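Local atomic coordinates of transcriptional repressor (PDB entry 3KV1), a protein that probably represses transcription as a DNA-binding regulator of the SorC family, with a sugar-binding domain that is expected to sense a carbohydrate effector. Residues Gly56-Val67 with Ala146-Ile156; Glu230-Leu241 with Ser254-Ala263. All coordinates share one frame; numbering follows the deposited sequence. Where two conformers were deposited one is given.

Interaction 1: Gly56-Val67 with Ala146-Ile156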
ATOM      1  N   GLY A  56      15.404 -12.780  -6.232  1.00 24.70           N
ATOM      2  CA  GLY A  56      15.803 -12.589  -4.847  1.00 24.17           C
ATOM      3  C   GLY A  56      16.399 -11.222  -4.513  1.00 25.14           C
ATOM      4  O   GLY A  56      16.657 -10.918  -3.343  1.00 28.02           O
HETATM    5  N   MSE A  57      16.664 -10.401  -5.531  1.00 21.88           N
HETATM    6  CA  MSE A  57      17.153  -9.042  -5.305  1.00 17.75           C
HETATM    7  C   MSE A  57      15.960  -8.105  -5.232  1.00 19.78           C
HETATM    8  O   MSE A  57      14.828  -8.471  -5.595  1.00 23.47           O
HETATM    9  CB  MSE A  57      18.103  -8.598  -6.418  1.00 19.41           C
HETATM   10  CG  MSE A  57      19.326  -9.502  -6.504  1.00 22.95           C
HETATM   11 SE   MSE A  57      20.646  -8.755  -7.731  0.77 23.15          SE
HETATM   12  CE  MSE A  57      22.080 -10.018  -7.388  1.00 23.25           C
ATOM     13  N   ALA A  58      16.234  -6.914  -4.754  1.00 19.22           N
ATOM     14  CA  ALA A  58      15.206  -5.915  -4.508  1.00 19.99           C
ATOM     15  C   ALA A  58      15.595  -4.575  -5.099  1.00 22.50           C
ATOM     16  O   ALA A  58      16.789  -4.254  -5.228  1.00 19.50           O
ATOM     17  CB  ALA A  58      15.005  -5.765  -3.021  1.00 20.13           C
ATOM     18  N   VAL A  59      14.574  -3.781  -5.407  1.00 18.18           N
ATOM     19  CA  VAL A  59      14.750  -2.406  -5.915  1.00 15.44           C
ATOM     20  C   VAL A  59      13.978  -1.443  -5.000  1.00 17.10           C
ATOM     21  O   VAL A  59      12.768  -1.674  -4.732  1.00 21.17           O
ATOM     22  CB  VAL A  59      14.194  -2.256  -7.384  1.00 17.76           C
ATOM     23  CG1 VAL A  59      14.520  -0.864  -7.921  1.00 21.00           C
ATOM     24  CG2 VAL A  59      14.749  -3.377  -8.315  1.00 22.90           C
ATOM     25  N   ALA A  60      14.658  -0.413  -4.467  1.00 16.03           N
ATOM     26  CA  ALA A  60      14.000   0.660  -3.722  1.00 18.70           C
ATOM     27  C   ALA A  60      13.493   1.633  -4.765  1.00 21.01           C
ATOM     28  O   ALA A  60      14.318   2.175  -5.487  1.00 17.75           O
ATOM     29  CB  ALA A  60      14.995   1.378  -2.824  1.00 19.04           C
ATOM     30  N   VAL A  61      12.188   1.927  -4.769  1.00 14.28           N
ATOM     31  CA  VAL A  61      11.573   2.627  -5.897  1.00 15.39           C
ATOM     32  C   VAL A  61      11.026   3.992  -5.447  1.00 17.24           C
ATOM     33  O   VAL A  61      10.299   4.077  -4.458  1.00 17.04           O
ATOM     34  CB  VAL A  61      10.431   1.760  -6.464  1.00 14.93           C
ATOM     35  CG1 VAL A  61       9.642   2.515  -7.558  1.00 18.51           C
ATOM     36  CG2 VAL A  61      10.978   0.399  -7.025  1.00 17.67           C
ATOM     37  N   GLY A  62      11.414   5.063  -6.148  1.00 17.14           N
ATOM     38  CA  GLY A  62      10.884   6.392  -5.834  1.00 16.66           C
ATOM     39  C   GLY A  62       9.643   6.705  -6.654  1.00 16.80           C
ATOM     40  O   GLY A  62       9.034   5.826  -7.249  1.00 19.32           O
ATOM     41  N   GLN A  63       9.230   7.970  -6.675  1.00 16.97           N
ATOM     42  CA  GLN A  63       7.924   8.264  -7.245  1.00 16.69           C
ATOM     43  C   GLN A  63       8.082   9.090  -8.508  1.00 18.52           C
ATOM     44  O   GLN A  63       9.189   9.497  -8.864  1.00 20.64           O
ATOM     45  CB  GLN A  63       7.050   9.026  -6.249  1.00 18.78           C
ATOM     46  CG  GLN A  63       7.611  10.349  -5.783  1.00 22.74           C
ATOM     47  CD  GLN A  63       6.636  11.112  -4.886  1.00 26.12           C
ATOM     48  OE1 GLN A  63       5.736  10.538  -4.254  1.00 24.17           O
ATOM     49  NE2 GLN A  63       6.843  12.424  -4.793  1.00 21.78           N
ATOM     50  N   GLY A  64       6.966   9.362  -9.164  1.00 19.36           N
ATOM     51  CA  GLY A  64       6.993  10.349 -10.247  1.00 22.38           C
ATOM     52  C   GLY A  64       7.121   9.821 -11.671  1.00 21.42           C
ATOM     53  O   GLY A  64       7.261   8.613 -11.906  1.00 20.03           O
ATOM     54  N   GLN A  65       7.060  10.754 -12.635  1.00 21.44           N
ATOM     55  CA  GLN A  65       6.958  10.368 -14.042  1.00 24.29           C
ATOM     56  C   GLN A  65       8.180   9.680 -14.649  1.00 24.60           C
ATOM     57  O   GLN A  65       8.022   8.809 -15.513  1.00 23.60           O
ATOM     58  CB  GLN A  65       6.574  11.587 -14.877  1.00 26.34           C
ATOM     59  CG  GLN A  65       5.220  12.129 -14.501  1.00 33.99           C
ATOM     60  CD  GLN A  65       4.885  13.384 -15.287  1.00 50.83           C
ATOM     61  OE1 GLN A  65       4.145  13.333 -16.272  1.00 55.47           O
ATOM     62  NE2 GLN A  65       5.456  14.513 -14.869  1.00 54.11           N
ATOM     63  N   ASN A  66       9.392  10.065 -14.239  1.00 20.13           N
ATOM     64  CA  ASN A  66      10.584   9.418 -14.814  1.00 20.79           C
ATOM     65  C   ASN A  66      10.571   7.934 -14.438  1.00 22.27           C
ATOM     66  O   ASN A  66      10.740   7.052 -15.282  1.00 24.09           O
ATOM     67  CB  ASN A  66      11.870  10.071 -14.299  1.00 22.56           C
ATOM     68  CG  ASN A  66      12.022  11.526 -14.751  1.00 31.00           C
ATOM     69  OD1 ASN A  66      11.844  11.829 -15.920  1.00 30.25           O
ATOM     70  ND2 ASN A  66      12.369  12.426 -13.821  1.00 30.56           N
ATOM     71  N   VAL A  67      10.329   7.658 -13.156  1.00 19.86           N
ATOM     72  CA  VAL A  67      10.317   6.270 -12.670  1.00 18.49           C
ATOM     73  C   VAL A  67       9.141   5.478 -13.262  1.00 19.45           C
ATOM     74  O   VAL A  67       9.294   4.320 -13.691  1.00 20.09           O
ATOM     75  CB  VAL A  67      10.305   6.242 -11.113  1.00 16.49           C
ATOM     76  CG1 VAL A  67      10.295   4.789 -10.570  1.00 19.78           C
ATOM     77  CG2 VAL A  67      11.517   7.020 -10.576  1.00 19.89           C
ATOM     78  N   ALA A 146      14.058  -1.377   2.141  1.00 21.31           N
ATOM     79  CA  ALA A 146      14.425  -0.560   0.997  1.00 23.62           C
ATOM     80  C   ALA A 146      15.901  -0.189   1.122  1.00 23.24           C
ATOM     81  O   ALA A 146      16.614  -0.120   0.136  1.00 21.71           O
ATOM     82  CB  ALA A 146      13.534   0.703   0.915  1.00 20.61           C
ATOM     83  N   ARG A 147      16.374   0.005   2.353  1.00 20.87           N
ATOM     84  CA  ARG A 147      17.744   0.466   2.608  1.00 26.32           C
ATOM     85  C   ARG A 147      18.712  -0.627   2.200  1.00 22.88           C
ATOM     86  O   ARG A 147      19.846  -0.367   1.777  1.00 23.38           O
ATOM     87  CB  ARG A 147      17.852   0.709   4.125  1.00 33.08           C
ATOM     88  CG  ARG A 147      19.006   1.497   4.636  1.00 44.66           C
ATOM     89  CD  ARG A 147      18.752   1.823   6.126  1.00 35.28           C
ATOM     90  NE  ARG A 147      17.717   2.855   6.280  1.00 41.20           N
ATOM     91  CZ  ARG A 147      16.651   2.744   7.077  1.00 46.63           C
ATOM     92  NH1 ARG A 147      16.459   1.633   7.779  1.00 42.29           N
ATOM     93  NH2 ARG A 147      15.777   3.746   7.172  1.00 47.82           N
ATOM     94  N   LYS A 148      18.241  -1.863   2.323  1.00 22.84           N
ATOM     95  CA  LYS A 148      19.047  -3.035   2.058  1.00 22.64           C
ATOM     96  C   LYS A 148      18.899  -3.525   0.612  1.00 21.32           C
ATOM     97  O   LYS A 148      19.320  -4.627   0.281  1.00 23.44           O
ATOM     98  CB  LYS A 148      18.639  -4.154   3.061  1.00 42.47           C
ATOM     99  CG  LYS A 148      19.385  -5.469   2.902  1.00 49.09           C
ATOM    100  CD  LYS A 148      18.814  -6.599   3.780  1.00 47.85           C
ATOM    101  CE  LYS A 148      19.435  -7.974   3.421  1.00 38.21           C
ATOM    102  NZ  LYS A 148      20.850  -8.155   3.981  1.00 42.78           N
ATOM    103  N   ALA A 149      18.286  -2.726  -0.272  1.00 19.10           N
ATOM    104  CA  ALA A 149      18.108  -3.159  -1.652  1.00 21.13           C
ATOM    105  C   ALA A 149      19.413  -3.079  -2.442  1.00 17.76           C
ATOM    106  O   ALA A 149      20.258  -2.220  -2.199  1.00 21.41           O
ATOM    107  CB  ALA A 149      17.042  -2.274  -2.354  1.00 21.98           C
ATOM    108  N   GLU A 150      19.526  -3.951  -3.431  1.00 19.83           N
ATOM    109  CA  GLU A 150      20.636  -3.932  -4.373  1.00 20.01           C
ATOM    110  C   GLU A 150      20.570  -2.724  -5.335  1.00 19.52           C
ATOM    111  O   GLU A 150      21.588  -2.247  -5.775  1.00 18.50           O
ATOM    112  CB  GLU A 150      20.604  -5.226  -5.222  1.00 21.93           C
ATOM    113  CG  GLU A 150      21.025  -6.540  -4.465  1.00 24.70           C
ATOM    114  CD  GLU A 150      19.880  -7.238  -3.742  1.00 22.98           C
ATOM    115  OE1 GLU A 150      20.062  -8.414  -3.355  1.00 24.61           O
ATOM    116  OE2 GLU A 150      18.783  -6.649  -3.585  1.00 23.66           O
ATOM    117  N   PHE A 151      19.359  -2.303  -5.702  1.00 17.41           N
ATOM    118  CA  PHE A 151      19.144  -1.196  -6.645  1.00 17.66           C
ATOM    119  C   PHE A 151      18.229  -0.153  -6.050  1.00 15.07           C
ATOM    120  O   PHE A 151      17.419  -0.481  -5.187  1.00 16.20           O
ATOM    121  CB  PHE A 151      18.422  -1.684  -7.912  1.00 18.89           C
ATOM    122  CG  PHE A 151      19.162  -2.773  -8.647  1.00 21.37           C
ATOM    123  CD1 PHE A 151      19.015  -4.122  -8.253  1.00 22.24           C
ATOM    124  CD2 PHE A 151      19.965  -2.451  -9.740  1.00 22.67           C
ATOM    125  CE1 PHE A 151      19.697  -5.127  -8.916  1.00 18.59           C
ATOM    126  CE2 PHE A 151      20.662  -3.468 -10.420  1.00 23.69           C
ATOM    127  CZ  PHE A 151      20.509  -4.805 -10.000  1.00 18.85           C
ATOM    128  N   ALA A 152      18.306   1.083  -6.583  1.00 18.32           N
ATOM    129  CA  ALA A 152      17.253   2.071  -6.349  1.00 16.91           C
ATOM    130  C   ALA A 152      16.884   2.626  -7.707  1.00 16.27           C
ATOM    131  O   ALA A 152      17.750   2.759  -8.581  1.00 19.47           O
ATOM    132  CB  ALA A 152      17.735   3.211  -5.391  1.00 17.49           C
ATOM    133  N   LEU A 153      15.609   2.919  -7.913  1.00 15.36           N
ATOM    134  CA  LEU A 153      15.182   3.475  -9.185  1.00 15.90           C
ATOM    135  C   LEU A 153      14.550   4.828  -8.837  1.00 16.64           C
ATOM    136  O   LEU A 153      13.502   4.896  -8.203  1.00 18.66           O
ATOM    137  CB  LEU A 153      14.196   2.488  -9.822  1.00 19.08           C
ATOM    138  CG  LEU A 153      13.576   2.911 -11.137  1.00 24.72           C
ATOM    139  CD1 LEU A 153      14.695   2.960 -12.203  1.00 32.88           C
ATOM    140  CD2 LEU A 153      12.535   1.857 -11.476  1.00 22.61           C
ATOM    141  N   VAL A 154      15.233   5.917  -9.172  1.00 16.44           N
ATOM    142  CA  VAL A 154      14.743   7.216  -8.722  1.00 16.95           C
ATOM    143  C   VAL A 154      14.812   8.245  -9.838  1.00 18.50           C
ATOM    144  O   VAL A 154      15.655   8.145 -10.748  1.00 19.93           O
ATOM    145  CB  VAL A 154      15.585   7.709  -7.527  1.00 17.94           C
ATOM    146  CG1 VAL A 154      15.292   6.880  -6.255  1.00 23.43           C
ATOM    147  CG2 VAL A 154      17.109   7.685  -7.885  1.00 20.74           C
ATOM    148  N   GLY A 155      13.946   9.244  -9.766  1.00 17.45           N
ATOM    149  CA  GLY A 155      14.012  10.330 -10.731  1.00 17.79           C
ATOM    150  C   GLY A 155      14.720  11.491 -10.075  1.00 18.51           C
ATOM    151  O   GLY A 155      14.771  11.571  -8.841  1.00 18.52           O
ATOM    152  N   ILE A 156      15.281  12.404 -10.876  1.00 19.88           N
ATOM    153  CA  ILE A 156      15.848  13.628 -10.309  1.00 16.88           C
ATOM    154  C   ILE A 156      14.863  14.732 -10.678  1.00 20.10           C
ATOM    155  O   ILE A 156      14.626  14.983 -11.870  1.00 23.76           O
ATOM    156  CB  ILE A 156      17.216  13.962 -10.925  1.00 18.62           C
ATOM    157  CG1 ILE A 156      18.182  12.785 -10.724  1.00 21.59           C
ATOM    158  CG2 ILE A 156      17.770  15.306 -10.320  1.00 22.37           C
ATOM    159  CD1 ILE A 156      19.497  12.898 -11.561  1.00 28.72           C
TER
HETATM  160  O   HOH W   1      11.756  10.048  -8.229  1.00 24.20           O
HETATM  161  O   HOH W   2      12.882  15.299 -13.949  1.00 30.84           O
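Glu150 folds its carboxylate back onto the neighbouring strand end, where OE2 accepts the backbone N-H of Ala58 at 2.8 Å and so takes a main-chain donor into a side-chain bond. The chain bends at chi2 (87°), which lays the carboxylate across the CB and CG of selenomethionine Met57; the N-H meets OE2 from above the carboxylate plane, 43° out of it. The selenium of Met57 reaches on to the edge of the Phe151 ring, a Met-aromatic contact with SE 3.9 Å from CE1. From here the strands run parallel: Ala60 N binds Phe151 O (2.9 Å), Leu153 N binds Ala60 O (2.8 Å) and Gly62 N binds Leu153 O (2.9 Å). These strands belong to the central sheet of a Rossmann-like domain, strand 58-61 lying between 83-86 and 151-158, with helix 34-52 against Phe151 and Leu153. On the other face the methyl groups of Ala60 and Ala152 meet, and those of Ala146 and Ala149, from the helix end and loop before the strand, pack against Ala60. Beyond Gly62 one water joins Gln63 O to Gly155 N while a second joins Asn66 ND2 to Ile156 O. Val67 CG2 sits 3.4 Å from Gly155 N.

Interaction 2: Glu230-Leu241 with Ser254-Ala263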
ATOM      1  N   GLU A 230      15.014  16.088 -19.016  1.00 25.89           N
ATOM      2  CA  GLU A 230      14.871  17.474 -19.462  1.00 27.36           C
ATOM      3  C   GLU A 230      16.140  18.282 -19.280  1.00 29.72           C
ATOM      4  O   GLU A 230      16.553  18.544 -18.153  1.00 28.45           O
ATOM      5  CB  GLU A 230      13.715  18.127 -18.714  1.00 28.06           C
ATOM      6  CG  GLU A 230      12.364  17.514 -19.026  1.00 32.97           C
ATOM      7  CD  GLU A 230      11.326  17.780 -17.938  1.00 39.21           C
ATOM      8  OE1 GLU A 230      10.508  18.712 -18.091  1.00 47.78           O
ATOM      9  OE2 GLU A 230      11.324  17.044 -16.929  1.00 43.17           O
ATOM     10  N   SER A 231      16.747  18.712 -20.385  1.00 30.45           N
ATOM     11  CA  SER A 231      17.995  19.471 -20.287  1.00 29.42           C
ATOM     12  C   SER A 231      17.838  20.825 -19.574  1.00 31.85           C
ATOM     13  O   SER A 231      18.807  21.351 -19.020  1.00 29.37           O
ATOM     14  CB  SER A 231      18.651  19.648 -21.668  1.00 33.26           C
ATOM     15  OG  SER A 231      17.906  20.538 -22.483  1.00 35.13           O
ATOM     16  N   ARG A 232      16.632  21.384 -19.588  0.55 27.23           N
ATOM     17  CA  ARG A 232      16.392  22.617 -18.840  0.55 30.24           C
ATOM     18  C   ARG A 232      16.532  22.388 -17.330  0.55 28.98           C
ATOM     19  O   ARG A 232      16.634  23.354 -16.562  0.55 30.41           O
ATOM     20  CB  ARG A 232      15.023  23.220 -19.172  0.55 31.58           C
ATOM     21  CG  ARG A 232      14.927  23.817 -20.559  0.55 30.84           C
ATOM     22  CD  ARG A 232      15.764  25.091 -20.668  0.55 37.79           C
ATOM     23  NE  ARG A 232      15.371  25.875 -21.829  0.55 40.92           N
ATOM     24  CZ  ARG A 232      16.156  26.753 -22.443  0.55 49.08           C
ATOM     25  NH1 ARG A 232      17.393  26.958 -22.012  0.55 52.77           N
ATOM     26  NH2 ARG A 232      15.704  27.419 -23.498  0.55 52.85           N
ATOM     27  N   LYS A 233      16.579  21.119 -16.923  1.00 26.30           N
ATOM     28  CA  LYS A 233      16.725  20.755 -15.504  1.00 23.30           C
ATOM     29  C   LYS A 233      18.163  20.310 -15.218  1.00 22.95           C
ATOM     30  O   LYS A 233      18.459  19.672 -14.225  1.00 22.55           O
ATOM     31  CB  LYS A 233      15.701  19.681 -15.113  1.00 23.25           C
ATOM     32  CG  LYS A 233      14.272  20.171 -15.279  1.00 29.85           C
ATOM     33  CD  LYS A 233      13.276  19.145 -14.765  1.00 29.40           C
ATOM     34  CE  LYS A 233      11.833  19.582 -15.041  1.00 38.10           C
ATOM     35  NZ  LYS A 233      10.870  18.466 -14.707  1.00 38.48           N
ATOM     36  N   ALA A 234      19.079  20.713 -16.095  1.00 28.75           N
ATOM     37  CA  ALA A 234      20.472  20.318 -15.927  1.00 26.38           C
ATOM     38  C   ALA A 234      21.073  20.756 -14.585  1.00 25.22           C
ATOM     39  O   ALA A 234      21.912  20.052 -14.042  1.00 25.62           O
ATOM     40  CB  ALA A 234      21.325  20.834 -17.103  1.00 32.02           C
ATOM     41  N   LEU A 235      20.682  21.908 -14.038  1.00 23.88           N
ATOM     42  CA  LEU A 235      21.214  22.260 -12.712  1.00 27.94           C
ATOM     43  C   LEU A 235      20.845  21.237 -11.622  1.00 27.58           C
ATOM     44  O   LEU A 235      21.668  20.896 -10.737  1.00 23.58           O
ATOM     45  CB  LEU A 235      20.763  23.656 -12.298  1.00 29.65           C
ATOM     46  CG  LEU A 235      21.320  24.810 -13.128  1.00 37.32           C
ATOM     47  CD1 LEU A 235      21.206  26.083 -12.301  1.00 39.18           C
ATOM     48  CD2 LEU A 235      22.778  24.566 -13.527  1.00 35.86           C
ATOM     49  N   SER A 236      19.605  20.755 -11.652  1.00 26.87           N
ATOM     50  CA  SER A 236      19.188  19.730 -10.701  1.00 23.71           C
ATOM     51  C   SER A 236      19.962  18.442 -10.891  1.00 21.60           C
ATOM     52  O   SER A 236      20.311  17.772  -9.918  1.00 22.87           O
ATOM     53  CB  SER A 236      17.687  19.447 -10.849  1.00 25.14           C
ATOM     54  OG  SER A 236      16.970  20.662 -10.667  1.00 29.49           O
ATOM     55  N   ILE A 237      20.204  18.077 -12.146  1.00 20.87           N
ATOM     56  CA  ILE A 237      20.894  16.825 -12.439  1.00 21.75           C
ATOM     57  C   ILE A 237      22.346  16.948 -11.968  1.00 21.64           C
ATOM     58  O   ILE A 237      22.900  15.984 -11.406  1.00 23.31           O
ATOM     59  CB  ILE A 237      20.862  16.462 -13.936  1.00 23.39           C
ATOM     60  CG1 ILE A 237      19.405  16.287 -14.393  1.00 23.32           C
ATOM     61  CG2 ILE A 237      21.652  15.176 -14.186  1.00 23.40           C
ATOM     62  CD1 ILE A 237      19.244  16.261 -15.943  1.00 26.99           C
HETATM   63  N   MSE A 238      22.927  18.134 -12.164  0.65 22.37           N
HETATM   64  CA  MSE A 238      24.294  18.405 -11.716  0.65 27.55           C
HETATM   65  C   MSE A 238      24.393  18.297 -10.203  0.65 24.99           C
HETATM   66  O   MSE A 238      25.294  17.640  -9.680  0.65 24.43           O
HETATM   67  CB  MSE A 238      24.786  19.777 -12.187  0.65 31.53           C
HETATM   68  CG  MSE A 238      26.310  19.936 -12.070  0.65 35.58           C
HETATM   69 SE   MSE A 238      27.295  18.824 -13.403  0.65 44.41          SE
HETATM   70  CE  MSE A 238      29.141  19.094 -12.751  0.65 47.73           C
ATOM     71  N   GLY A 239      23.460  18.935  -9.498  1.00 25.17           N
ATOM     72  CA  GLY A 239      23.387  18.847  -8.040  1.00 21.17           C
ATOM     73  C   GLY A 239      23.326  17.393  -7.577  1.00 23.53           C
ATOM     74  O   GLY A 239      24.028  16.980  -6.644  1.00 22.53           O
ATOM     75  N   ALA A 240      22.471  16.615  -8.228  1.00 22.32           N
ATOM     76  CA  ALA A 240      22.300  15.221  -7.861  1.00 27.57           C
ATOM     77  C   ALA A 240      23.587  14.413  -8.065  1.00 22.09           C
ATOM     78  O   ALA A 240      23.950  13.618  -7.211  1.00 23.88           O
ATOM     79  CB  ALA A 240      21.130  14.602  -8.650  1.00 20.73           C
ATOM     80  N   LEU A 241      24.255  14.619  -9.200  1.00 22.66           N
ATOM     81  CA  LEU A 241      25.520  13.940  -9.441  1.00 24.98           C
ATOM     82  C   LEU A 241      26.539  14.315  -8.382  1.00 25.32           C
ATOM     83  O   LEU A 241      27.292  13.463  -7.930  1.00 27.14           O
ATOM     84  CB  LEU A 241      26.049  14.243 -10.838  1.00 24.12           C
ATOM     85  CG  LEU A 241      25.291  13.479 -11.919  1.00 23.25           C
ATOM     86  CD1 LEU A 241      25.681  14.103 -13.256  1.00 25.79           C
ATOM     87  CD2 LEU A 241      25.570  11.970 -11.889  1.00 24.52           C
ATOM     88  N   SER A 254      21.398  15.704 -24.988  1.00 24.20           N
ATOM     89  CA  SER A 254      21.539  17.119 -24.571  1.00 26.71           C
ATOM     90  C   SER A 254      21.857  17.284 -23.083  1.00 26.12           C
ATOM     91  O   SER A 254      22.668  18.172 -22.718  1.00 27.24           O
ATOM     92  CB  SER A 254      20.300  17.943 -24.930  1.00 24.67           C
ATOM     93  OG  SER A 254      20.338  18.255 -26.290  1.00 31.39           O
ATOM     94  N   CYS A 255      21.213  16.491 -22.216  1.00 22.08           N
ATOM     95  CA  CYS A 255      21.566  16.554 -20.786  1.00 22.96           C
ATOM     96  C   CYS A 255      23.027  16.178 -20.580  1.00 26.48           C
ATOM     97  O   CYS A 255      23.739  16.822 -19.798  1.00 24.94           O
ATOM     98  CB  CYS A 255      20.709  15.647 -19.902  1.00 28.97           C
ATOM     99  SG  CYS A 255      19.009  16.212 -19.715  1.00 33.69           S
ATOM    100  N   ALA A 256      23.472  15.127 -21.266  1.00 25.72           N
ATOM    101  CA  ALA A 256      24.855  14.675 -21.123  1.00 26.62           C
ATOM    102  C   ALA A 256      25.828  15.781 -21.528  1.00 25.30           C
ATOM    103  O   ALA A 256      26.819  16.035 -20.835  1.00 26.61           O
ATOM    104  CB  ALA A 256      25.110  13.426 -21.959  1.00 24.82           C
HETATM  105  N   MSE A 257      25.554  16.425 -22.667  1.00 21.34           N
HETATM  106  CA  MSE A 257      26.382  17.546 -23.161  1.00 22.45           C
HETATM  107  C   MSE A 257      26.398  18.667 -22.140  1.00 27.60           C
HETATM  108  O   MSE A 257      27.451  19.242 -21.849  1.00 25.66           O
HETATM  109  CB  MSE A 257      25.828  18.051 -24.484  1.00 26.50           C
HETATM  110  CG  MSE A 257      25.982  17.051 -25.571  1.00 28.95           C
HETATM  111 SE   MSE A 257      25.206  17.767 -27.206  0.64 38.67          SE
HETATM  112  CE  MSE A 257      26.143  16.603 -28.464  1.00 86.83           C
ATOM    113  N   ALA A 258      25.232  18.963 -21.559  1.00 25.07           N
ATOM    114  CA  ALA A 258      25.119  20.031 -20.552  1.00 30.42           C
ATOM    115  C   ALA A 258      25.982  19.750 -19.315  1.00 25.08           C
ATOM    116  O   ALA A 258      26.659  20.667 -18.810  1.00 27.06           O
ATOM    117  CB  ALA A 258      23.650  20.228 -20.120  1.00 31.00           C
ATOM    118  N   LEU A 259      25.938  18.500 -18.847  1.00 22.55           N
ATOM    119  CA  LEU A 259      26.671  18.050 -17.651  1.00 22.18           C
ATOM    120  C   LEU A 259      28.173  18.144 -17.876  1.00 26.80           C
ATOM    121  O   LEU A 259      28.909  18.593 -16.988  1.00 28.23           O
ATOM    122  CB  LEU A 259      26.314  16.613 -17.318  1.00 24.67           C
ATOM    123  CG  LEU A 259      24.848  16.453 -16.875  1.00 24.46           C
ATOM    124  CD1 LEU A 259      24.514  14.987 -16.775  1.00 25.86           C
ATOM    125  CD2 LEU A 259      24.590  17.195 -15.570  1.00 27.73           C
ATOM    126  N   LEU A 260      28.626  17.715 -19.061  1.00 25.35           N
ATOM    127  CA  LEU A 260      30.054  17.752 -19.378  1.00 31.21           C
ATOM    128  C   LEU A 260      30.541  19.186 -19.502  1.00 36.60           C
ATOM    129  O   LEU A 260      31.660  19.513 -19.093  1.00 38.21           O
ATOM    130  CB  LEU A 260      30.374  16.949 -20.643  1.00 29.85           C
ATOM    131  CG  LEU A 260      30.122  15.448 -20.462  1.00 32.27           C
ATOM    132  CD1 LEU A 260      30.250  14.738 -21.811  1.00 36.78           C
ATOM    133  CD2 LEU A 260      31.092  14.873 -19.428  1.00 31.68           C
ATOM    134  N   ASN A 261      29.714  20.041 -20.101  1.00 29.42           N
ATOM    135  CA  ASN A 261      30.018  21.459 -20.151  1.00 27.58           C
ATOM    136  C   ASN A 261      30.090  22.101 -18.775  1.00 32.81           C
ATOM    137  O   ASN A 261      31.025  22.847 -18.486  1.00 34.00           O
ATOM    138  CB  ASN A 261      28.980  22.183 -21.010  1.00 28.81           C
ATOM    139  CG  ASN A 261      29.368  23.606 -21.311  1.00 37.87           C
ATOM    140  OD1 ASN A 261      30.405  23.863 -21.952  1.00 37.24           O
ATOM    141  ND2 ASN A 261      28.522  24.547 -20.896  1.00 41.25           N
ATOM    142  N   LEU A 262      29.108  21.808 -17.920  1.00 27.41           N
ATOM    143  CA  LEU A 262      29.089  22.380 -16.577  1.00 28.06           C
ATOM    144  C   LEU A 262      30.328  21.921 -15.781  1.00 36.87           C
ATOM    145  O   LEU A 262      30.926  22.698 -15.034  1.00 38.94           O
ATOM    146  CB  LEU A 262      27.826  21.916 -15.820  1.00 32.03           C
ATOM    147  CG  LEU A 262      26.506  22.513 -16.320  1.00 38.36           C
ATOM    148  CD1 LEU A 262      25.282  21.862 -15.631  1.00 34.40           C
ATOM    149  CD2 LEU A 262      26.533  24.031 -16.105  1.00 39.61           C
ATOM    150  N   ALA A 263      30.696  20.649 -15.929  1.00 32.02           N
ATOM    151  CA  ALA A 263      31.851  20.105 -15.212  1.00 37.06           C
ATOM    152  C   ALA A 263      33.179  20.683 -15.706  1.00 42.56           C
ATOM    153  O   ALA A 263      34.059  21.014 -14.902  1.00 41.76           O
ATOM    154  CB  ALA A 263      31.861  18.561 -15.293  1.00 34.50           C
TER
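Selenomethionine Met238 turns CG away from its own backbone N (chi1 -164°) and bends at chi2 (71°), running out along the flank of helix 254-263, while Leu259, whose CG lies beside its own backbone N, extends its two methyl groups into a hollow on the surface of helix 234-241. The two side chains run antiparallel alongside each other, and SE of Met238 comes to 3.8 Å from Leu259 CD2. Past the selenium, the terminal CE rests 3.8 Å from Ala263 CB, and the CB of Leu262 approaches the selenium as well. Leu259 is a knob in a hole formed by Ala234, Ile237, Met238 and Leu241: CD2 meets Ile237 CG2 at 3.8 Å, and CD1 meets Leu241 CD1 at 3.8 Å, both neighbours crossing it at about a right angle. The helices cross at -63° with their axes 9.8 Å apart. Beside the knob two alanines meet, Ala234 CB lying 3.9 Å from Ala258 CB, and Leu262 CD1 lies over the Ala234 and Leu235 side chains. In the 3-10 turn that precedes helix 234-241, Ser231 N lies 3.4 Å from Cys255 SG, which also packs on Ile237 CD1 of the helix. No hydrogen bond joins the two segments; the contact is one of van der Waals packing. Polar groups find partners around its margin: Lys233 NZ forms salt bridges with Glu230 and with Glu161 of helix 159-162, and Ser254 OG bonds Asp30. The pair forms part of the helical layer over the Rossmann-like sheet, Leu241 and Leu259 resting on Leu249 of strand 248-252, Ile237 on Ile156 of strand 151-158, and helix 10-20 packing against Met238, Ala256, Leu260 and Ala263.

Overall arrangement
Interaction 1 lies in the buried middle of the domain, its centre about 7 Å from that of the chain, whereas interaction 2 is partly buried, its centre about 16 Å from the chain centre. The first joins adjacent strands mainly through backbone hydrogen bonds, with a carboxylate at one end and bridging waters at the other; the second joins two helices through apolar side chains and has no hydrogen bond between its segments. Their centres are about 21 Å apart, yet they touch at Ile156, whose CG2 is 3.6 Å from Ser236 O and whose CD1 is 3.7 Å from Ala240 CB. Strand 151-158 thus serves both, pairing with strand 58-61 in interaction 1 and supporting helix 234-242 of interaction 2.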